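Local coordinates for protein glycosyl hydrolase family 26 (Bacteroides ovatus, PDB 4ZXO) that probably hydrolyses internal beta-mannosidic linkages in galactomannan as a family 26 beta-mannanase with a TIM-barrel catalytic fold, at residues V133-L136 and E137-D140; R189-N192 and D193-L197. All blocks are in the same frame, centred on the assembly; numbering follows the deposited sequence.

Interaction 1. Residues V133-L136 and E137-D140; sequences VKML and EWID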
loop_
_atom_site.group_PDB
_atom_site.type_symbol
_atom_site.label_atom_id
_atom_site.label_comp_id
_atom_site.label_asym_id
_atom_site.label_seq_id
_atom_site.Cartn_x
_atom_site.Cartn_y
_atom_site.Cartn_z
ATOM N N VAL A 133 -14.857 -16.486 14.541
ATOM C CA VAL A 133 -14.272 -15.894 15.749
ATOM C C VAL A 133 -12.763 -15.705 15.577
ATOM O O VAL A 133 -12.202 -14.659 15.985
ATOM C CB VAL A 133 -14.622 -16.762 17.011
ATOM C CG1 VAL A 133 -13.898 -16.249 18.280
ATOM C CG2 VAL A 133 -16.136 -16.679 17.222
ATOM N N LYS A 134 -12.111 -16.700 14.987
ATOM C CA LYS A 134 -10.668 -16.630 14.738
ATOM C C LYS A 134 -10.359 -15.464 13.799
ATOM O O LYS A 134 -9.404 -14.755 14.023
ATOM C CB LYS A 134 -10.167 -17.904 14.133
ATOM C CG LYS A 134 -8.679 -17.926 14.017
ATOM C CD LYS A 134 -8.100 -19.276 13.635
ATOM C CE LYS A 134 -8.537 -19.702 12.250
ATOM N NZ LYS A 134 -7.890 -20.988 11.895
ATOM N N MET A 135 -11.150 -15.299 12.738
ATOM C CA MET A 135 -10.893 -14.187 11.811
ATOM C C MET A 135 -10.968 -12.856 12.570
ATOM O O MET A 135 -10.142 -11.970 12.322
ATOM C CB MET A 135 -11.897 -14.182 10.665
ATOM C CG MET A 135 -11.545 -13.185 9.529
ATOM S SD MET A 135 -10.031 -13.633 8.597
ATOM C CE MET A 135 -8.973 -12.212 8.952
ATOM N N LEU A 136 -11.934 -12.714 13.499
ATOM C CA LEU A 136 -12.024 -11.467 14.225
ATOM C C LEU A 136 -10.811 -11.337 15.184
ATOM O O LEU A 136 -10.325 -10.220 15.382
ATOM C CB LEU A 136 -13.352 -11.343 14.994
ATOM C CG LEU A 136 -14.608 -11.366 14.146
ATOM C CD1 LEU A 136 -15.817 -11.139 15.039
ATOM C CD2 LEU A 136 -14.572 -10.300 13.102
ATOM N N GLU A 137 -10.340 -12.439 15.771
ATOM C CA GLU A 137 -9.146 -12.410 16.634
ATOM C C GLU A 137 -7.924 -11.960 15.799
ATOM O O GLU A 137 -7.112 -11.171 16.270
ATOM C CB GLU A 137 -8.943 -13.795 17.251
ATOM C CG GLU A 137 -7.702 -13.949 18.117
ATOM C CD GLU A 137 -6.821 -15.062 17.584
ATOM O OE1 GLU A 137 -7.219 -16.291 17.561
ATOM O OE2 GLU A 137 -5.720 -14.686 17.152
ATOM N N TRP A 138 -7.843 -12.455 14.558
ATOM C CA TRP A 138 -6.743 -12.084 13.654
ATOM C C TRP A 138 -6.777 -10.589 13.350
ATOM O O TRP A 138 -5.761 -9.933 13.405
ATOM C CB TRP A 138 -6.812 -12.897 12.355
ATOM C CG TRP A 138 -6.350 -14.342 12.562
ATOM C CD1 TRP A 138 -6.088 -14.994 13.746
ATOM C CD2 TRP A 138 -6.061 -15.242 11.524
ATOM N NE1 TRP A 138 -5.644 -16.272 13.478
ATOM C CE2 TRP A 138 -5.593 -16.440 12.114
ATOM C CE3 TRP A 138 -6.097 -15.119 10.122
ATOM C CZ2 TRP A 138 -5.190 -17.544 11.357
ATOM C CZ3 TRP A 138 -5.716 -16.233 9.333
ATOM C CH2 TRP A 138 -5.242 -17.430 9.960
ATOM N N ILE A 139 -7.966 -10.052 13.068
ATOM C CA ILE A 139 -8.081 -8.638 12.784
ATOM C C ILE A 139 -7.696 -7.853 14.068
ATOM O O ILE A 139 -7.022 -6.837 13.969
ATOM C CB ILE A 139 -9.468 -8.267 12.296
ATOM C CG1 ILE A 139 -9.746 -8.913 10.910
ATOM C CG2 ILE A 139 -9.623 -6.745 12.184
ATOM C CD1 ILE A 139 -11.286 -8.986 10.548
ATOM N N ASP A 140 -8.070 -8.349 15.246
ATOM C CA ASP A 140 -7.765 -7.678 16.494
ATOM C C ASP A 140 -6.258 -7.637 16.706
ATOM O O ASP A 140 -5.735 -6.692 17.294
ATOM C CB ASP A 140 -8.453 -8.387 17.688
ATOM C CG ASP A 140 -9.928 -8.106 17.750
ATOM O OD1 ASP A 140 -10.454 -7.281 16.946
ATOM O OD2 ASP A 140 -10.571 -8.616 18.692
#

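Interaction 2. Residues R189-N192 and D193-L197; sequences RMTN and DRLRL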
loop_
_atom_site.group_PDB
_atom_site.type_symbol
_atom_site.label_atom_id
_atom_site.label_comp_id
_atom_site.label_asym_id
_atom_site.label_seq_id
_atom_site.Cartn_x
_atom_site.Cartn_y
_atom_site.Cartn_z
ATOM N N ARG A 189 -16.272 -5.090 5.878
ATOM C CA ARG A 189 -17.056 -4.619 6.999
ATOM C C ARG A 189 -16.585 -5.180 8.338
ATOM O O ARG A 189 -16.497 -4.428 9.334
ATOM C CB ARG A 189 -18.519 -4.946 6.758
ATOM C CG ARG A 189 -19.100 -4.050 5.642
ATOM C CD ARG A 189 -20.606 -3.937 5.736
ATOM N NE ARG A 189 -21.190 -5.261 5.706
ATOM C CZ ARG A 189 -21.530 -5.945 4.600
ATOM N NH1 ARG A 189 -22.044 -7.159 4.769
ATOM N NH2 ARG A 189 -21.411 -5.408 3.366
ATOM N N MET A 190 -16.254 -6.471 8.381
ATOM C CA MET A 190 -15.656 -7.059 9.606
ATOM C C MET A 190 -14.369 -6.374 9.998
ATOM O O MET A 190 -14.122 -6.090 11.157
ATOM C CB MET A 190 -15.355 -8.555 9.424
ATOM C CG MET A 190 -16.569 -9.412 9.375
ATOM S SD MET A 190 -16.211 -11.053 8.666
ATOM C CE MET A 190 -14.937 -11.662 9.754
ATOM N N THR A 191 -13.516 -6.106 9.008
ATOM C CA THR A 191 -12.251 -5.426 9.308
ATOM C C THR A 191 -12.500 -4.039 9.885
ATOM O O THR A 191 -11.947 -3.668 10.923
ATOM C CB THR A 191 -11.429 -5.318 8.034
ATOM O OG1 THR A 191 -11.214 -6.637 7.476
ATOM C CG2 THR A 191 -10.059 -4.608 8.280
ATOM N N ASN A 192 -13.341 -3.276 9.202
ATOM C CA ASN A 192 -13.619 -1.915 9.681
ATOM C C ASN A 192 -14.264 -1.955 11.042
ATOM O O ASN A 192 -13.914 -1.162 11.921
ATOM C CB ASN A 192 -14.499 -1.203 8.680
ATOM C CG ASN A 192 -14.813 0.200 9.086
ATOM O OD1 ASN A 192 -13.918 1.048 9.187
ATOM N ND2 ASN A 192 -16.105 0.475 9.297
ATOM N N ASP A 193 -15.178 -2.906 11.260
ATOM C CA ASP A 193 -15.860 -2.957 12.560
ATOM C C ASP A 193 -14.895 -3.221 13.704
ATOM O O ASP A 193 -14.967 -2.602 14.779
ATOM C CB ASP A 193 -16.951 -4.035 12.553
ATOM C CG ASP A 193 -18.144 -3.659 11.674
ATOM O OD1 ASP A 193 -18.260 -2.478 11.257
ATOM O OD2 ASP A 193 -18.960 -4.570 11.389
ATOM N N ARG A 194 -13.986 -4.158 13.487
ATOM C CA ARG A 194 -13.091 -4.485 14.575
ATOM C C ARG A 194 -12.112 -3.339 14.801
ATOM O O ARG A 194 -11.787 -2.986 15.971
ATOM C CB ARG A 194 -12.307 -5.786 14.339
ATOM C CG ARG A 194 -13.091 -7.031 14.236
ATOM C CD ARG A 194 -14.037 -7.203 15.403
ATOM N NE ARG A 194 -13.342 -7.563 16.623
ATOM C CZ ARG A 194 -13.980 -7.695 17.791
ATOM N NH1 ARG A 194 -15.301 -7.510 17.870
ATOM N NH2 ARG A 194 -13.303 -7.992 18.897
ATOM N N LEU A 195 -11.640 -2.718 13.713
ATOM C CA LEU A 195 -10.747 -1.601 13.947
ATOM C C LEU A 195 -11.456 -0.514 14.733
ATOM O O LEU A 195 -10.899 0.086 15.667
ATOM C CB LEU A 195 -10.237 -1.054 12.618
ATOM C CG LEU A 195 -9.354 -2.008 11.819
ATOM C CD1 LEU A 195 -9.043 -1.374 10.441
ATOM C CD2 LEU A 195 -8.041 -2.227 12.530
ATOM N N ARG A 196 -12.690 -0.240 14.364
ATOM C CA ARG A 196 -13.419 0.815 15.096
ATOM C C ARG A 196 -13.691 0.490 16.561
ATOM O O ARG A 196 -13.565 1.359 17.430
ATOM C CB ARG A 196 -14.752 1.120 14.440
ATOM C CG ARG A 196 -14.638 1.811 13.116
ATOM C CD ARG A 196 -16.007 1.985 12.526
ATOM N NE ARG A 196 -16.772 2.979 13.268
ATOM C CZ ARG A 196 -18.087 3.000 13.291
ATOM N NH1 ARG A 196 -18.757 2.048 12.628
ATOM N NH2 ARG A 196 -18.718 3.946 13.987
ATOM N N LEU A 197 -14.086 -0.749 16.822
ATOM C CA LEU A 197 -14.335 -1.154 18.196
ATOM C C LEU A 197 -13.086 -0.990 19.053
ATOM O O LEU A 197 -13.181 -0.569 20.205
ATOM C CB LEU A 197 -14.800 -2.594 18.260
ATOM C CG LEU A 197 -16.250 -2.950 17.981
ATOM C CD1 LEU A 197 -16.377 -4.447 17.748
ATOM C CD2 LEU A 197 -17.139 -2.527 19.124
#

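Interaction 1. Residues V133-L136 and E137-D140
Lys-134 and Trp-138, one turn apart on helix 132-147, run side by side in the same direction, the lysine's aliphatic chain laid over one face of the indole. Lys-134 CG does the closest touching, 3.5 Å from Trp-138 NE1, and stands 3.9 Å from the centroid of the five-membered ring, 29° off the ring normal, a CH-pi contact displaced toward the rim. Farther out, Lys-134 CE reaches 4.1 Å from Trp-138 CZ2. With CG anti to the backbone N (chi1 -173°), the lysine chain is carried over the ring, and a bend at chi3 precedes the ammonium group, which hydrogen-bonds to the carbonyl of Pro-107. Lysine suits the place because its methylenes can cover an aromatic face while the ammonium group at its end reaches a carbonyl. Val-104 and Pro-107 also touch the indole.

Met-135 meets the same tryptophan differently, crossing it at about a right angle. Its chain bends at chi2 (67°) and again at chi3, which carries the methyl CE forward, toward the following turn, to 4.1 Å from Trp-138 CB and 3.9 Å from Ile-139 CG1. A flexible thioether can curl in this way. Leu-136 adds a looser apolar contact, its CD2 lying 4.4 Å from Ile-139 CD1.

Beneath these side chains the backbone keeps the regular i to i+4 pattern of an alpha-helix, as in the bond from Trp-138 N to Lys-134 O (2.8 Å).

On the more polar side, Glu-137 forms a salt bridge with Arg-141, its OE2 lying in the plane of the Trp-138 ring at the edge. Chemically, the turn therefore pairs apolar carbon with an aromatic surface, while Lys-134 NZ hydrogen-bonds to Pro-107 and Glu-137 pairs with Arg-141, both outside the turn.

Interaction 2. Residues R189-N192 and D193-L197
Asn-192 and Arg-196 meet across one turn near the C-terminal end of helix 181-197, an alpha-helix of the TIM barrel. Backbone hydrogen bonds of the i to i+4 kind hold the turn, among them Leu-195 N to Thr-191 O at 3.0 Å, with an N-H...O angle of 167°.

Apolar contact is slight: Thr-191 and Leu-195 lie alongside, CG2 of the threonine 4.0 Å from CD1 of the leucine. Threonine suits a buried position here because its methyl faces carbon while OG1 hydrogen-bonds to Leu-187 O and Trp-164 NE1. Leucine continues the apolar surface, touching Val-200.

Polar and charged chains occupy the more exposed side. Asp-193 OD2 lies 6.1 Å from Arg-189 NE, so these opposite charges are not in contact, though they may still attract weakly. Asn-192 CG is anti to the backbone N (chi1 -179°), which sets the amide beside the arginine's methylenes. With an alanine here, Arg-196 CD would probably lose its amide neighbour, leaving the arginine chain freer to turn. The Asn-192 amide and Arg-196 guanidinium planes differ by 22°, and the closest side-chain approach is ND2 of Asn-192 to CD of Arg-196, 3.6 Å.

How the interactions relate
Interactions 1 and 2 come in series along the chain, the first on helix 132-147 and the second on helix 181-197, with strand 159-162 between them; that strand pairs in parallel with 203-207, which follows the second helix. Their centres are about 10 Å apart, and the two helices touch directly. Met-190 CE packs 3.6 Å from Leu-136 CD2 and also meets Met-135, while Arg-194 CB rests against Ile-139. A salt bridge, Asp-140 OD2 to Arg-194 NH2 at 2.8 Å, flanks this apolar seam. The two turns thus join neighbouring helices of the barrel through both carbon contacts and paired charges.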